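Local coordinates for filamentation induced by cAMP protein Fic (Desulfovibrio alaskensis, PDB 4RGL) that belongs to the Fic/DOC family, pairing a helical Fic domain with a small C-terminal domain, probably of the helix-turn-helix kind, at residues T52-L57 with L64-V69. Numbering follows the deposited sequence.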
ATOM      1  N   THR A  52       1.987   2.885   0.568  1.00 54.96           N
ATOM      2  CA  THR A  52       2.896   2.452  -0.503  1.00 55.03           C
ATOM      3  C   THR A  52       3.330   3.663  -1.372  1.00 59.01           C
ATOM      4  O   THR A  52       4.526   3.865  -1.601  1.00 58.85           O
ATOM      5  CB  THR A  52       2.209   1.368  -1.366  1.00 65.11           C
ATOM      6  OG1 THR A  52       2.104   0.167  -0.606  1.00 69.31           O
ATOM      7  CG2 THR A  52       2.954   1.092  -2.672  1.00 61.06           C
ATOM      8  N   ILE A  53       2.358   4.469  -1.816  1.00 54.61           N
ATOM      9  CA  ILE A  53       2.617   5.612  -2.681  1.00 54.22           C
ATOM     10  C   ILE A  53       3.462   6.658  -1.942  1.00 60.51           C
ATOM     11  O   ILE A  53       4.511   7.063  -2.447  1.00 60.49           O
ATOM     12  CB  ILE A  53       1.278   6.215  -3.197  1.00 56.12           C
ATOM     13  CG1 ILE A  53       0.552   5.204  -4.134  1.00 56.19           C
ATOM     14  CG2 ILE A  53       1.515   7.552  -3.904  1.00 55.06           C
ATOM     15  CD1 ILE A  53      -0.894   5.487  -4.354  1.00 62.89           C
ATOM     16  N   GLN A  54       3.029   7.062  -0.730  1.00 57.99           N
ATOM     17  CA  GLN A  54       3.734   8.077   0.044  1.00 57.91           C
ATOM     18  C   GLN A  54       5.191   7.658   0.291  1.00 63.90           C
ATOM     19  O   GLN A  54       6.096   8.440   0.035  1.00 64.33           O
ATOM     20  CB  GLN A  54       3.013   8.344   1.376  1.00 59.16           C
ATOM     21  CG  GLN A  54       3.586   9.529   2.174  1.00 69.43           C
ATOM     22  CD  GLN A  54       4.875   9.191   2.877  1.00 80.94           C
ATOM     23  OE1 GLN A  54       5.029   8.119   3.463  1.00 83.28           O
ATOM     24  NE2 GLN A  54       5.798  10.124   2.889  1.00 65.27           N
ATOM     25  N   ALA A  55       5.412   6.410   0.749  1.00 61.46           N
ATOM     26  CA  ALA A  55       6.763   5.927   1.050  1.00 61.46           C
ATOM     27  C   ALA A  55       7.615   5.819  -0.223  1.00 63.64           C
ATOM     28  O   ALA A  55       8.742   6.311  -0.241  1.00 63.47           O
ATOM     29  CB  ALA A  55       6.697   4.582   1.750  1.00 62.54           C
ATOM     30  N   SER A  56       7.061   5.211  -1.305  1.00 58.97           N
ATOM     31  CA  SER A  56       7.791   5.063  -2.582  1.00 58.42           C
ATOM     32  C   SER A  56       8.248   6.430  -3.111  1.00 63.25           C
ATOM     33  O   SER A  56       9.399   6.572  -3.532  1.00 63.35           O
ATOM     34  CB  SER A  56       6.921   4.360  -3.623  1.00 59.97           C
ATOM     35  OG  SER A  56       7.617   4.159  -4.842  1.00 62.66           O
ATOM     36  N   LEU A  57       7.370   7.457  -3.009  1.00 60.26           N
ATOM     37  CA  LEU A  57       7.703   8.818  -3.443  1.00 60.35           C
ATOM     38  C   LEU A  57       8.646   9.502  -2.441  1.00 64.70           C
ATOM     39  O   LEU A  57       9.521  10.266  -2.850  1.00 65.33           O
ATOM     40  CB  LEU A  57       6.424   9.663  -3.630  1.00 60.33           C
ATOM     41  CG  LEU A  57       5.553   9.311  -4.853  1.00 64.66           C
ATOM     42  CD1 LEU A  57       4.238  10.016  -4.791  1.00 64.86           C
ATOM     43  CD2 LEU A  57       6.247   9.662  -6.132  1.00 68.30           C
ATOM     44  N   LEU A  64       6.121  15.505   0.646  1.00 72.10           N
ATOM     45  CA  LEU A  64       4.738  15.400   1.132  1.00 71.85           C
ATOM     46  C   LEU A  64       4.618  14.344   2.239  1.00 76.74           C
ATOM     47  O   LEU A  64       5.267  13.290   2.171  1.00 76.72           O
ATOM     48  CB  LEU A  64       3.778  15.072  -0.012  1.00 71.21           C
ATOM     49  CG  LEU A  64       3.558  16.195  -1.032  1.00 76.06           C
ATOM     50  CD1 LEU A  64       2.838  15.685  -2.241  1.00 76.00           C
ATOM     51  CD2 LEU A  64       2.801  17.354  -0.416  1.00 77.91           C
ATOM     52  N   THR A  65       3.818  14.649   3.283  1.00 73.08           N
ATOM     53  CA  THR A  65       3.602  13.736   4.413  1.00 72.21           C
ATOM     54  C   THR A  65       2.517  12.720   4.068  1.00 75.09           C
ATOM     55  O   THR A  65       1.817  12.886   3.065  1.00 75.17           O
ATOM     56  CB  THR A  65       3.220  14.533   5.688  1.00 77.12           C
ATOM     57  OG1 THR A  65       1.910  15.091   5.525  1.00 75.23           O
ATOM     58  CG2 THR A  65       4.229  15.632   6.017  1.00 73.34           C
ATOM     59  N   LEU A  66       2.335  11.694   4.923  1.00 71.01           N
ATOM     60  CA  LEU A  66       1.274  10.702   4.723  1.00 69.86           C
ATOM     61  C   LEU A  66      -0.096  11.379   4.777  1.00 75.35           C
ATOM     62  O   LEU A  66      -0.930  11.148   3.904  1.00 74.79           O
ATOM     63  CB  LEU A  66       1.366   9.580   5.783  1.00 69.37           C
ATOM     64  CG  LEU A  66       0.425   8.381   5.574  1.00 72.75           C
ATOM     65  CD1 LEU A  66       0.756   7.642   4.292  1.00 72.36           C
ATOM     66  CD2 LEU A  66       0.494   7.439   6.731  1.00 74.24           C
ATOM     67  N   GLU A  67      -0.280  12.307   5.742  1.00 73.80           N
ATOM     68  CA  GLU A  67      -1.512  13.088   5.881  1.00 74.55           C
ATOM     69  C   GLU A  67      -1.806  13.885   4.583  1.00 76.14           C
ATOM     70  O   GLU A  67      -2.958  13.944   4.144  1.00 75.55           O
ATOM     71  CB  GLU A  67      -1.400  14.044   7.092  1.00 77.75           C
ATOM     72  CG  GLU A  67      -2.658  14.864   7.361  1.00 94.21           C
ATOM     73  CD  GLU A  67      -2.542  15.863   8.503  1.00122.90           C
ATOM     74  OE1 GLU A  67      -1.658  15.678   9.372  1.00113.93           O
ATOM     75  OE2 GLU A  67      -3.372  16.800   8.555  1.00123.48           O
ATOM     76  N   GLN A  68      -0.751  14.459   3.958  1.00 71.34           N
ATOM     77  CA  GLN A  68      -0.895  15.228   2.715  1.00 70.31           C
ATOM     78  C   GLN A  68      -1.242  14.307   1.538  1.00 72.87           C
ATOM     79  O   GLN A  68      -2.219  14.557   0.833  1.00 73.11           O
ATOM     80  CB  GLN A  68       0.387  16.022   2.409  1.00 71.34           C
ATOM     81  CG  GLN A  68       0.626  17.186   3.362  1.00 73.16           C
ATOM     82  CD  GLN A  68       1.889  17.938   3.019  1.00 86.96           C
ATOM     83  OE1 GLN A  68       3.010  17.451   3.220  1.00 79.96           O
ATOM     84  NE2 GLN A  68       1.735  19.163   2.530  1.00 78.54           N
ATOM     85  N   VAL A  69      -0.454  13.220   1.345  1.00 67.28           N
ATOM     86  CA  VAL A  69      -0.687  12.260   0.257  1.00 65.51           C
ATOM     87  C   VAL A  69      -2.126  11.689   0.359  1.00 69.35           C
ATOM     88  O   VAL A  69      -2.819  11.585  -0.658  1.00 68.53           O
ATOM     89  CB  VAL A  69       0.377  11.135   0.265  1.00 67.95           C
ATOM     90  CG1 VAL A  69       0.012  10.020  -0.715  1.00 67.04           C
ATOM     91  CG2 VAL A  69       1.761  11.698  -0.043  1.00 67.62           C
TER
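Q54 meets L64, L66 and V69 with successive atoms of one side chain, a compact example of how a glutamine can pack and hydrogen-bond across the joint between two consecutive helices. Its CB, directed at the second helix, meets L66 CD1 at 3.8 Å from Q54 CB and, about a right angle away from that, the two methyls of V69. CG stands anti to the backbone N (chi1 -172°), which carries the chain outward to the first turn of the neighbour; there Q54 CG comes 3.6 Å from V69 CG2 and equally near the backbone at L66 CA. The V69 side chain crosses this aliphatic part at about a right angle. A bend at chi2 (-77°) then turns the amide to the loop that leads into helix 66-74, so that NE2 faces the carbonyl of L64. Q54 NE2 donates to L64 O over 3.3 Å, with 157° at the hydrogen; the bond lies in the carbonyl plane and close to the plane of the amide, which helps to fix the amide's rotation.

The acceptor belongs to the residue just ahead of the N-cap, T65. T65 and Q68 form a capping box: Q68 N donates to T65 OG1 at 3.2 Å, while T65 N donates to Q68 OE1 at 2.9 Å. Q54 thus ties helix 42-59 to a helix start that is already closed by its own side chains. I53 CG2 adds a looser apolar touch, 4.3 Å from V69 CG1. Around this joint, L66 and V69 also rest on I50 one turn earlier in helix 42-59, L57 and L64 both reach V88 of helix 82-95, and A55 packs on helix 214-219.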